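Peptidase S8 and S53, subtilisin, kexin, sedolisin (Mycobacterium smegmatis, PDB 4KG7) probably cleaves peptide bonds as a subtilisin-like serine endopeptidase, the mycosin MycP3 associated with the ESX-3 type VII secretion system. Local coordinates at residues 70-75 with 162-167; 114-119 with 124-129; 323-328 with 366-371; 330-335 with 346-351. One frame throughout, in Å; residues are numbered along the deposited sequence.

Contact 1 of 4, residues 70-75 with 162-167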
loop_
_atom_site.group_PDB
_atom_site.type_symbol
_atom_site.label_atom_id
_atom_site.label_comp_id
_atom_site.label_asym_id
_atom_site.label_seq_id
_atom_site.Cartn_x
_atom_site.Cartn_y
_atom_site.Cartn_z
ATOM N N ALA A 70 0.406 9.512 -3.950
ATOM C CA ALA A 70 0.164 9.773 -2.524
ATOM C C ALA A 70 0.494 8.532 -1.718
ATOM O O ALA A 70 0.060 7.449 -2.070
ATOM C CB ALA A 70 -1.283 10.160 -2.283
ATOM N N VAL A 71 1.228 8.717 -0.623
ATOM C CA VAL A 71 1.600 7.650 0.303
ATOM C C VAL A 71 0.799 7.925 1.577
ATOM O O VAL A 71 1.110 8.856 2.324
ATOM C CB VAL A 71 3.128 7.685 0.528
ATOM C CG1 VAL A 71 3.544 6.656 1.574
ATOM C CG2 VAL A 71 3.856 7.435 -0.776
ATOM N N ILE A 72 -0.265 7.152 1.759
ATOM C CA ILE A 72 -1.138 7.241 2.919
ATOM C C ILE A 72 -0.592 6.223 3.889
ATOM O O ILE A 72 -0.744 5.049 3.677
ATOM C CB ILE A 72 -2.596 6.982 2.515
ATOM C CG1 ILE A 72 -3.047 8.039 1.490
ATOM C CG2 ILE A 72 -3.472 6.948 3.742
ATOM C CD1 ILE A 72 -4.508 7.898 1.097
ATOM N N ASP A 73 0.132 6.679 4.917
ATOM C CA ASP A 73 0.964 5.751 5.689
ATOM C C ASP A 73 1.335 6.376 7.030
ATOM O O ASP A 73 0.575 7.160 7.586
ATOM C CB ASP A 73 2.182 5.362 4.851
ATOM C CG ASP A 73 2.663 3.957 5.108
ATOM O OD1 ASP A 73 3.200 3.735 6.196
ATOM O OD2 ASP A 73 2.552 3.058 4.222
ATOM N N THR A 74 2.484 5.982 7.570
ATOM C CA THR A 74 2.954 6.456 8.867
ATOM C C THR A 74 3.807 7.748 8.768
ATOM O O THR A 74 4.526 8.088 9.714
ATOM C CB THR A 74 3.810 5.392 9.588
ATOM O OG1 THR A 74 5.060 5.216 8.903
ATOM C CG2 THR A 74 3.087 4.036 9.733
ATOM N N GLY A 75 3.711 8.480 7.649
ATOM C CA GLY A 75 4.606 9.606 7.405
ATOM C C GLY A 75 5.817 9.154 6.617
ATOM O O GLY A 75 6.148 7.944 6.575
ATOM N N ALA A 162 -10.738 7.409 5.058
ATOM C CA ALA A 162 -11.654 7.949 4.048
ATOM C C ALA A 162 -11.325 9.409 3.769
ATOM O O ALA A 162 -11.324 9.847 2.610
ATOM C CB ALA A 162 -13.076 7.827 4.512
ATOM N N ARG A 163 -11.080 10.181 4.828
ATOM C CA ARG A 163 -10.710 11.572 4.627
ATOM C C ARG A 163 -9.391 11.681 3.869
ATOM O O ARG A 163 -9.227 12.542 2.991
ATOM C CB ARG A 163 -10.638 12.309 5.958
ATOM C CG ARG A 163 -12.011 12.513 6.581
ATOM C CD ARG A 163 -11.920 13.484 7.754
ATOM N NE ARG A 163 -11.426 12.867 8.978
ATOM C CZ ARG A 163 -10.546 13.383 9.837
ATOM N NH1 ARG A 163 -9.875 14.503 9.606
ATOM N NH2 ARG A 163 -10.300 12.726 10.954
ATOM N N ALA A 164 -8.428 10.843 4.237
ATOM C CA ALA A 164 -7.099 10.906 3.607
ATOM C C ALA A 164 -7.155 10.587 2.127
ATOM O O ALA A 164 -6.391 11.137 1.340
ATOM C CB ALA A 164 -6.143 9.964 4.313
ATOM N N VAL A 165 -8.030 9.675 1.760
ATOM C CA VAL A 165 -8.200 9.299 0.361
ATOM C C VAL A 165 -8.741 10.469 -0.451
ATOM O O VAL A 165 -8.241 10.762 -1.519
ATOM C CB VAL A 165 -9.085 8.032 0.235
ATOM C CG1 VAL A 165 -9.651 7.854 -1.169
ATOM C CG2 VAL A 165 -8.337 6.789 0.711
ATOM N N VAL A 166 -9.768 11.133 0.071
ATOM C CA VAL A 166 -10.294 12.329 -0.557
ATOM C C VAL A 166 -9.215 13.400 -0.645
ATOM O O VAL A 166 -9.068 14.046 -1.677
ATOM C CB VAL A 166 -11.505 12.847 0.205
ATOM C CG1 VAL A 166 -11.887 14.223 -0.324
ATOM C CG2 VAL A 166 -12.634 11.845 0.064
ATOM N N ARG A 167 -8.477 13.611 0.443
ATOM C CA ARG A 167 -7.406 14.621 0.442
ATOM C C ARG A 167 -6.345 14.324 -0.623
ATOM O O ARG A 167 -5.971 15.202 -1.379
ATOM C CB ARG A 167 -6.781 14.683 1.831
ATOM C CG ARG A 167 -5.787 15.797 2.037
ATOM C CD ARG A 167 -5.224 15.719 3.448
ATOM N NE ARG A 167 -4.439 16.922 3.760
ATOM C CZ ARG A 167 -4.945 18.126 4.070
ATOM N NH1 ARG A 167 -6.258 18.300 4.227
ATOM N NH2 ARG A 167 -4.123 19.157 4.331
#

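Contact 2 of 4, residues 114-119 with 124-129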
loop_
_atom_site.group_PDB
_atom_site.type_symbol
_atom_site.label_atom_id
_atom_site.label_comp_id
_atom_site.label_asym_id
_atom_site.label_seq_id
_atom_site.Cartn_x
_atom_site.Cartn_y
_atom_site.Cartn_z
ATOM N N GLY A 114 12.078 6.383 -4.434
ATOM C CA GLY A 114 13.423 6.677 -3.941
ATOM C C GLY A 114 14.421 6.892 -5.087
ATOM O O GLY A 114 14.252 6.367 -6.179
ATOM N N GLN A 115 15.457 7.665 -4.810
ATOM C CA GLN A 115 16.405 8.048 -5.838
ATOM C C GLN A 115 17.531 7.052 -5.949
ATOM O O GLN A 115 17.965 6.474 -4.949
ATOM C CB GLN A 115 16.971 9.426 -5.542
ATOM C CG GLN A 115 15.915 10.510 -5.517
ATOM C CD GLN A 115 15.153 10.551 -6.821
ATOM O OE1 GLN A 115 15.749 10.865 -7.879
ATOM N NE2 GLN A 115 13.864 10.232 -6.773
ATOM N N PRO A 116 18.032 6.847 -7.175
ATOM C CA PRO A 116 19.264 6.078 -7.331
ATOM C C PRO A 116 20.398 6.819 -6.639
ATOM O O PRO A 116 20.287 7.998 -6.338
ATOM C CB PRO A 116 19.470 6.027 -8.849
ATOM C CG PRO A 116 18.711 7.190 -9.365
ATOM C CD PRO A 116 17.509 7.320 -8.472
ATOM N N GLY A 117 21.482 6.120 -6.375
ATOM C CA GLY A 117 22.581 6.705 -5.633
ATOM C C GLY A 117 23.822 5.851 -5.779
ATOM O O GLY A 117 23.947 5.082 -6.746
ATOM N N PRO A 118 24.745 5.959 -4.806
ATOM C CA PRO A 118 26.041 5.294 -4.906
ATOM C C PRO A 118 25.983 3.830 -4.458
ATOM O O PRO A 118 26.807 3.370 -3.659
ATOM C CB PRO A 118 26.908 6.142 -3.975
ATOM C CG PRO A 118 25.973 6.565 -2.899
ATOM C CD PRO A 118 24.632 6.756 -3.567
ATOM N N ASP A 119 25.016 3.105 -5.001
ATOM C CA ASP A 119 24.729 1.738 -4.612
ATOM C C ASP A 119 23.715 1.187 -5.612
ATOM O O ASP A 119 23.436 1.838 -6.621
ATOM C CB ASP A 119 24.175 1.698 -3.199
ATOM C CG ASP A 119 22.990 2.626 -3.017
ATOM O OD1 ASP A 119 22.068 2.612 -3.877
ATOM O OD2 ASP A 119 22.965 3.352 -2.004
ATOM N N VAL A 124 11.077 2.480 -7.944
ATOM C CA VAL A 124 10.515 2.065 -9.236
ATOM C C VAL A 124 10.380 3.254 -10.199
ATOM O O VAL A 124 10.612 3.145 -11.413
ATOM C CB VAL A 124 9.134 1.398 -9.041
ATOM C CG1 VAL A 124 8.475 1.072 -10.376
ATOM C CG2 VAL A 124 9.270 0.144 -8.208
ATOM N N ALA A 125 9.910 4.364 -9.642
ATOM C CA ALA A 125 9.523 5.540 -10.408
ATOM C C ALA A 125 10.217 6.780 -9.834
ATOM O O ALA A 125 9.565 7.676 -9.287
ATOM C CB ALA A 125 7.995 5.696 -10.339
ATOM N N PRO A 126 11.547 6.893 -10.015
ATOM C CA PRO A 126 12.280 7.934 -9.299
ATOM C C PRO A 126 11.969 9.346 -9.800
ATOM O O PRO A 126 12.285 10.317 -9.117
ATOM C CB PRO A 126 13.750 7.566 -9.532
ATOM C CG PRO A 126 13.752 6.591 -10.636
ATOM C CD PRO A 126 12.415 5.973 -10.758
ATOM N N GLU A 127 11.360 9.470 -10.979
ATOM C CA GLU A 127 10.988 10.796 -11.472
ATOM C C GLU A 127 9.562 11.194 -11.059
ATOM O O GLU A 127 9.123 12.321 -11.337
ATOM C CB GLU A 127 11.182 10.890 -12.987
ATOM C CG GLU A 127 12.657 10.851 -13.369
ATOM C CD GLU A 127 12.885 11.020 -14.850
ATOM O OE1 GLU A 127 11.989 11.527 -15.533
ATOM O OE2 GLU A 127 13.971 10.669 -15.337
ATOM N N ALA A 128 8.848 10.303 -10.387
ATOM C CA ALA A 128 7.553 10.652 -9.819
ATOM C C ALA A 128 7.728 11.537 -8.586
ATOM O O ALA A 128 8.796 11.585 -7.990
ATOM C CB ALA A 128 6.775 9.400 -9.482
ATOM N N ARG A 129 6.684 12.242 -8.216
ATOM C CA ARG A 129 6.678 13.022 -6.988
ATOM C C ARG A 129 5.790 12.319 -5.993
ATOM O O ARG A 129 4.855 11.635 -6.370
ATOM C CB ARG A 129 6.165 14.418 -7.265
ATOM C CG ARG A 129 7.241 15.270 -7.913
ATOM C CD ARG A 129 6.790 16.696 -8.130
ATOM N NE ARG A 129 5.614 16.808 -9.006
ATOM C CZ ARG A 129 4.337 16.865 -8.610
ATOM N NH1 ARG A 129 3.994 16.792 -7.327
ATOM N NH2 ARG A 129 3.380 16.994 -9.530
HETATM O O HOH W 1 15.224 10.977 -10.542
#

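Contact 3 of 4, residues 323-328 with 366-371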
loop_
_atom_site.group_PDB
_atom_site.type_symbol
_atom_site.label_atom_id
_atom_site.label_comp_id
_atom_site.label_asym_id
_atom_site.label_seq_id
_atom_site.Cartn_x
_atom_site.Cartn_y
_atom_site.Cartn_z
ATOM N N ALA A 323 3.586 -1.159 -2.518
ATOM C CA ALA A 323 4.428 -0.041 -2.904
ATOM C C ALA A 323 5.019 -0.257 -4.283
ATOM O O ALA A 323 5.007 0.633 -5.130
ATOM C CB ALA A 323 5.520 0.164 -1.881
ATOM N N TYR A 324 5.526 -1.454 -4.527
ATOM C CA TYR A 324 6.046 -1.773 -5.869
ATOM C C TYR A 324 4.980 -1.560 -6.928
ATOM O O TYR A 324 5.275 -0.987 -7.978
ATOM C CB TYR A 324 6.547 -3.218 -5.910
ATOM C CG TYR A 324 7.944 -3.427 -5.379
ATOM C CD1 TYR A 324 9.031 -2.741 -5.944
ATOM C CD2 TYR A 324 8.228 -4.416 -4.423
ATOM C CE1 TYR A 324 10.318 -2.935 -5.510
ATOM C CE2 TYR A 324 9.518 -4.615 -3.984
ATOM C CZ TYR A 324 10.569 -3.906 -4.551
ATOM O OH TYR A 324 11.861 -4.141 -4.147
ATOM N N VAL A 325 3.767 -2.058 -6.703
ATOM C CA VAL A 325 2.725 -1.890 -7.669
ATOM C C VAL A 325 2.363 -0.428 -7.912
ATOM O O VAL A 325 2.139 -0.036 -9.051
ATOM C CB VAL A 325 1.488 -2.735 -7.326
ATOM C CG1 VAL A 325 0.319 -2.441 -8.286
ATOM C CG2 VAL A 325 1.843 -4.209 -7.394
ATOM N N SER A 326 2.285 0.370 -6.859
ATOM C CA SER A 326 2.098 1.817 -7.032
ATOM C C SER A 326 3.181 2.449 -7.903
ATOM O O SER A 326 2.908 3.319 -8.741
ATOM C CB SER A 326 2.022 2.498 -5.690
ATOM O OG SER A 326 0.795 2.163 -5.071
ATOM N N GLY A 327 4.431 2.082 -7.665
ATOM C CA GLY A 327 5.508 2.564 -8.538
ATOM C C GLY A 327 5.337 2.155 -9.995
ATOM O O GLY A 327 5.526 2.953 -10.895
ATOM N N VAL A 328 4.956 0.908 -10.223
ATOM C CA VAL A 328 4.696 0.455 -11.590
ATOM C C VAL A 328 3.529 1.189 -12.220
ATOM O O VAL A 328 3.585 1.550 -13.380
ATOM C CB VAL A 328 4.465 -1.069 -11.677
ATOM C CG1 VAL A 328 4.233 -1.508 -13.106
ATOM C CG2 VAL A 328 5.662 -1.838 -11.156
ATOM N N GLY A 366 -1.221 -12.556 -10.445
ATOM C CA GLY A 366 0.193 -12.943 -10.317
ATOM C C GLY A 366 1.107 -11.746 -10.218
ATOM O O GLY A 366 0.647 -10.590 -10.118
ATOM N N MET A 367 2.415 -12.001 -10.252
ATOM C CA MET A 367 3.396 -10.930 -10.078
ATOM C C MET A 367 3.290 -9.920 -11.217
ATOM O O MET A 367 3.265 -10.273 -12.398
ATOM C CB MET A 367 4.837 -11.457 -9.996
ATOM C CG MET A 367 5.876 -10.392 -9.617
ATOM S SD MET A 367 7.447 -11.216 -9.315
ATOM C CE MET A 367 7.799 -12.088 -10.827
ATOM N N VAL A 368 3.238 -8.654 -10.840
ATOM C CA VAL A 368 3.240 -7.559 -11.799
ATOM C C VAL A 368 4.449 -7.681 -12.705
ATOM O O VAL A 368 5.539 -8.120 -12.280
ATOM C CB VAL A 368 3.219 -6.203 -11.045
ATOM C CG1 VAL A 368 4.488 -5.956 -10.234
ATOM C CG2 VAL A 368 2.903 -5.031 -11.954
ATOM N N ASP A 369 4.262 -7.290 -13.962
ATOM C CA ASP A 369 5.313 -7.402 -14.970
ATOM C C ASP A 369 5.447 -6.037 -15.630
ATOM O O ASP A 369 4.744 -5.748 -16.608
ATOM C CB ASP A 369 4.991 -8.495 -15.988
ATOM C CG ASP A 369 6.119 -8.747 -16.973
ATOM O OD1 ASP A 369 6.926 -7.821 -17.258
ATOM O OD2 ASP A 369 6.156 -9.874 -17.530
ATOM N N PRO A 370 6.334 -5.184 -15.083
ATOM C CA PRO A 370 6.406 -3.815 -15.545
ATOM C C PRO A 370 6.686 -3.644 -17.037
ATOM O O PRO A 370 6.026 -2.847 -17.691
ATOM C CB PRO A 370 7.539 -3.218 -14.702
ATOM C CG PRO A 370 7.509 -4.004 -13.470
ATOM C CD PRO A 370 7.134 -5.388 -13.857
ATOM N N VAL A 371 7.629 -4.396 -17.596
ATOM C CA VAL A 371 7.955 -4.233 -19.014
ATOM C C VAL A 371 6.769 -4.643 -19.892
ATOM O O VAL A 371 6.429 -3.974 -20.870
ATOM C CB VAL A 371 9.246 -4.973 -19.396
ATOM C CG1 VAL A 371 9.397 -5.029 -20.894
ATOM C CG2 VAL A 371 10.451 -4.310 -18.735
#

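Contact 4 of 4, residues 330-335 with 346-351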
loop_
_atom_site.group_PDB
_atom_site.type_symbol
_atom_site.label_atom_id
_atom_site.label_comp_id
_atom_site.label_asym_id
_atom_site.label_seq_id
_atom_site.Cartn_x
_atom_site.Cartn_y
_atom_site.Cartn_z
ATOM N N ALA A 330 2.691 4.235 -11.582
ATOM C CA ALA A 330 3.219 5.552 -11.952
ATOM C C ALA A 330 3.994 5.457 -13.271
ATOM O O ALA A 330 3.886 6.360 -14.111
ATOM C CB ALA A 330 4.114 6.138 -10.850
ATOM N N LEU A 331 4.783 4.396 -13.457
ATOM C CA LEU A 331 5.479 4.219 -14.747
ATOM C C LEU A 331 4.468 4.188 -15.891
ATOM O O LEU A 331 4.648 4.827 -16.942
ATOM C CB LEU A 331 6.315 2.943 -14.765
ATOM C CG LEU A 331 7.492 2.900 -13.798
ATOM C CD1 LEU A 331 8.357 1.664 -14.091
ATOM C CD2 LEU A 331 8.317 4.181 -13.763
ATOM N N VAL A 332 3.424 3.396 -15.706
ATOM C CA VAL A 332 2.426 3.171 -16.758
ATOM C C VAL A 332 1.678 4.472 -17.053
ATOM O O VAL A 332 1.451 4.810 -18.206
ATOM C CB VAL A 332 1.459 2.024 -16.376
ATOM C CG1 VAL A 332 0.260 1.975 -17.312
ATOM C CG2 VAL A 332 2.204 0.691 -16.407
ATOM N N ARG A 333 1.276 5.203 -16.008
ATOM C CA ARG A 333 0.553 6.459 -16.243
ATOM C C ARG A 333 1.407 7.531 -16.878
ATOM O O ARG A 333 0.873 8.361 -17.624
ATOM C CB ARG A 333 -0.094 6.986 -14.962
ATOM C CG ARG A 333 -1.013 5.993 -14.282
ATOM C CD ARG A 333 -2.108 6.705 -13.528
ATOM N NE ARG A 333 -3.187 7.095 -14.429
ATOM C CZ ARG A 333 -4.379 7.515 -14.013
ATOM N NH1 ARG A 333 -4.605 7.728 -12.728
ATOM N NH2 ARG A 333 -5.325 7.778 -14.887
ATOM N N SER A 334 2.715 7.524 -16.629
ATOM C CA SER A 334 3.608 8.462 -17.283
ATOM C C SER A 334 3.750 8.135 -18.767
ATOM O O SER A 334 3.717 9.029 -19.598
ATOM C CB SER A 334 4.980 8.453 -16.612
ATOM O OG SER A 334 5.891 9.333 -17.234
ATOM N N LYS A 335 3.916 6.865 -19.093
ATOM C CA LYS A 335 4.085 6.457 -20.488
ATOM C C LYS A 335 2.802 6.612 -21.280
ATOM O O LYS A 335 2.833 7.017 -22.463
ATOM C CB LYS A 335 4.595 5.027 -20.605
ATOM C CG LYS A 335 4.719 4.641 -22.067
ATOM C CD LYS A 335 5.587 3.451 -22.349
ATOM C CE LYS A 335 5.605 3.208 -23.842
ATOM N NZ LYS A 335 6.158 1.879 -24.195
ATOM N N HIS A 346 -6.451 -2.482 -15.616
ATOM C CA HIS A 346 -6.580 -3.565 -16.592
ATOM C C HIS A 346 -5.231 -3.918 -17.209
ATOM O O HIS A 346 -4.883 -5.087 -17.361
ATOM C CB HIS A 346 -7.574 -3.141 -17.687
ATOM C CG HIS A 346 -7.749 -4.149 -18.780
ATOM N ND1 HIS A 346 -8.611 -5.223 -18.683
ATOM C CD2 HIS A 346 -7.168 -4.244 -19.995
ATOM C CE1 HIS A 346 -8.573 -5.913 -19.807
ATOM N NE2 HIS A 346 -7.681 -5.362 -20.604
ATOM N N ARG A 347 -4.461 -2.914 -17.560
ATOM C CA ARG A 347 -3.155 -3.134 -18.152
ATOM C C ARG A 347 -2.228 -3.874 -17.161
ATOM O O ARG A 347 -1.456 -4.752 -17.536
ATOM C CB ARG A 347 -2.609 -1.773 -18.554
ATOM C CG ARG A 347 -1.225 -1.747 -19.135
ATOM C CD ARG A 347 -0.967 -0.388 -19.763
ATOM N NE ARG A 347 -1.551 -0.273 -21.098
ATOM C CZ ARG A 347 -0.945 -0.606 -22.237
ATOM N NH1 ARG A 347 0.293 -1.108 -22.246
ATOM N NH2 ARG A 347 -1.599 -0.453 -23.378
ATOM N N LEU A 348 -2.276 -3.470 -15.890
ATOM C CA LEU A 348 -1.422 -4.091 -14.888
ATOM C C LEU A 348 -1.812 -5.542 -14.696
ATOM O O LEU A 348 -0.947 -6.440 -14.611
ATOM C CB LEU A 348 -1.542 -3.328 -13.583
ATOM C CG LEU A 348 -0.907 -1.931 -13.573
ATOM C CD1 LEU A 348 -1.244 -1.220 -12.293
ATOM C CD2 LEU A 348 0.601 -1.996 -13.752
ATOM N N THR A 349 -3.109 -5.801 -14.562
ATOM C CA THR A 349 -3.531 -7.175 -14.268
ATOM C C THR A 349 -3.449 -8.083 -15.497
ATOM O O THR A 349 -3.062 -9.234 -15.385
ATOM C CB THR A 349 -4.929 -7.257 -13.651
ATOM O OG1 THR A 349 -5.891 -6.698 -14.561
ATOM C CG2 THR A 349 -5.002 -6.535 -12.336
ATOM N N THR A 350 -3.792 -7.578 -16.671
ATOM C CA THR A 350 -3.825 -8.448 -17.859
ATOM C C THR A 350 -2.423 -8.837 -18.309
ATOM O O THR A 350 -2.251 -9.839 -19.016
ATOM C CB THR A 350 -4.584 -7.772 -19.015
ATOM O OG1 THR A 350 -3.876 -6.631 -19.462
ATOM C CG2 THR A 350 -5.936 -7.371 -18.591
ATOM N N THR A 351 -1.409 -8.086 -17.872
ATOM C CA THR A 351 -0.011 -8.380 -18.246
ATOM C C THR A 351 0.805 -9.012 -17.121
ATOM O O THR A 351 1.989 -9.265 -17.289
ATOM C CB THR A 351 0.748 -7.122 -18.732
ATOM O OG1 THR A 351 0.855 -6.151 -17.674
ATOM C CG2 THR A 351 0.048 -6.493 -19.929
#

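Contact 1 of 4, residues 70-75 with 162-167
The isoleucine of strand 68-73 that meets helix 150-170 owes its reach to two torsions. In Ile72, CG1 stands opposite the carbonyl carbon (chi1 -61°) and the chain then runs on extended (chi2 -177°), which carries CD1 onto the helix backbone, where Ile72 CD1 lies 3.8 Å from Ala164 O. The second branch meets the alanine methyl, with Ile72 CG2 and Ala164 CB 4.1 Å apart. Val165 completes the seat, as Val165 CG2 comes to 4.0 Å from Ile72 CD1. One branched side chain thus rests on a methyl, a peptide group and a valine branch, and the small alanine lets the backbones approach to 7.0 Å between Ile72 CA and Ala164 CA.

On the strand, Ile72 is hydrogen-bonded through its backbone to Asn177 of the neighbouring strand 175-178, while Val165 also packs on Ile178 and on Ala202 of helix 193-205. Next along the strand stands Asp73, predicted to belong to the charge relay. Its OD1 accepts from Thr74 N at 2.7 Å through the anti lone pair and also bonds His104 ND1, so OD1 has two partners, the backbone N of Thr74 and the imidazole of His104, which together limit the turn of the carboxylate. Val71 packs instead on Val108 and Ile112 of helix 104-113. A central parallel sheet flanked by helices, with the presumed relay aspartate at the end of an inner strand, is the hallmark of the subtilisin fold.

Contact 2 of 4, residues 114-119 with 124-129
Gln115 grips the backbone of Pro126 with its side-chain amide: NE2 donates to Pro126 O at 2.8 Å in an almost straight bond (177°). The donor lies in the carbonyl plane on a lone pair, with a C=O...N angle of 126°, and the acceptor lies in the plane of the glutamine amide. The other end of that amide is used too: Gln115 OE1 accepts from a water at 2.7 Å, and the same water makes a weak bond to Pro126 O. Beside this polar pair, the pyrrolidine of Pro126 meets the opposite backbone, its CB 3.6 Å from Gly114 O. Pro116 CD adds an apolar touch 3.9 Å from Pro126 CB, the two rings crossing at about a right angle.

A bend at chi2 (-57°) folds the glutamine back, bringing the amide nearer although CB points off the other way. Pro126 is held in turn by the type I turn from Ala125 to Ala128, closed by Ala128 N to Ala125 O at 2.9 Å. Farther out, Gln115 NE2 also bonds Ala113 O weakly, Gln115 O receives Arg81 NE, and Pro126 packs on Trp59.

Proline has no N-H to offer, so the carbonyl is its polar backbone handle, and here a neutral amide takes hold of it. A closure made of amide, carbonyl and water, without an ionisable group, would be expected to depend little on pH.

Contact 3 of 4, residues 323-328 with 366-371
The compact pyrrolidine of Pro370 is the ring group in this contact, and Val328 of helix 318-335 meets it through both methyls. Val328 CG2 lies 3.7 Å from Pro370 CG, while Val328 CG1 sits 4.0 Å from Pro370 CB, the valine and the ring crossing at about a right angle. The aromatic ring of Tyr324 heads elsewhere, toward Leu53, Leu111 and Val124.

Val368 supplies the remaining touches. It holds CG1 in the crowded position between the backbone N and the carbonyl carbon (chi1 66°), leaving CG2 anti to the N and aimed at the helix. Val368 CG2 and Val328 CG1 therefore reach toward each other tip to tip, 3.9 Å apart. The other branch lies farther off, Val368 CG1 being 4.3 Å from Val325 CG2. Val325 and Val328, one turn apart on the helix, thus receive the incoming chain as a short apolar stripe, and the backbones draw closest at Val328 CA and Pro370 CA, 6.1 Å apart.

At Pro370 the chain enters helix 370-375. Asp369 is its N-cap, with OD1 bonded to Ala372 N, and Pro370 opens the first turn, where an N-H would have no helical carbonyl to bond.

Around the contact, Gly366 and Val368 form backbone hydrogen bonds with Ala284 of strand 281-286, the outermost strand on that side, while Val368 packs on Ile283 and Val325 on Ala285. Leu53 of helix 48-53 touches both Val368 and Pro370, so the segment 366-371 is wedged among helix 318-335, helix 48-53 and the sheet edge.

Contact 4 of 4, residues 330-335 with 346-351
In the C-terminal helical part of the subtilisin fold, helix 318-335, which begins just before the presumed catalytic Ser319, packs against the next helix, 341-350, where Val332 faces Arg347 and Leu348. Val332 CG1 rests on the aliphatic part of the arginine, 3.6 Å from Arg347 CD, whereas Val332 CG2 lies 4.1 Å from Leu348 CD2, the valine and leucine sliding past each other in opposite directions.

The chain of Arg347 leaves the helix extended and then bends at chi3 (-81°), so that the methylenes pack on Val332 while the guanidinium goes to Ala373 O and Trp376 O through NH1 and makes a cation-pi contact with Phe336. Lys335 NZ likewise bonds Leu374 O. Two positive groups thus gather at the carbonyl-rich end of helix 370-375, where the helix dipole would probably welcome them. That helix also packs on Val332, through Ala373 and Leu374, and Leu348 also touches Val328 and Ala329, about one turn before Val332 on helix 318-335.

Just past the end of the second helix, Thr351 turns its hydroxyl back onto a carbonyl of the last turn: Thr351 OG1 donates to Arg347 O at 2.7 Å, lying in the carbonyl plane with a C=O...O angle of 157°.

In the fold
Read from the N terminus, contact 1 opens first, on strand 68-73, and closes a long loop when helix 150-170 comes to lie against the sheet. Contact 2 is nested inside that loop, a short closure between helix 104-113 and strand 129-134. Both are complete before helix 318-335 begins, the helix that contacts 3 and 4 share. Contact 4, with helix 341-350, is nested within the loop that contact 3 closes at the start of helix 370-375, and their centres are about 8 Å apart. Contact 2 joins this group directly: Val124 packs on Tyr324 and Gly327, and Ala125 on Ala330 and Leu331. Contact 1 touches none of the others.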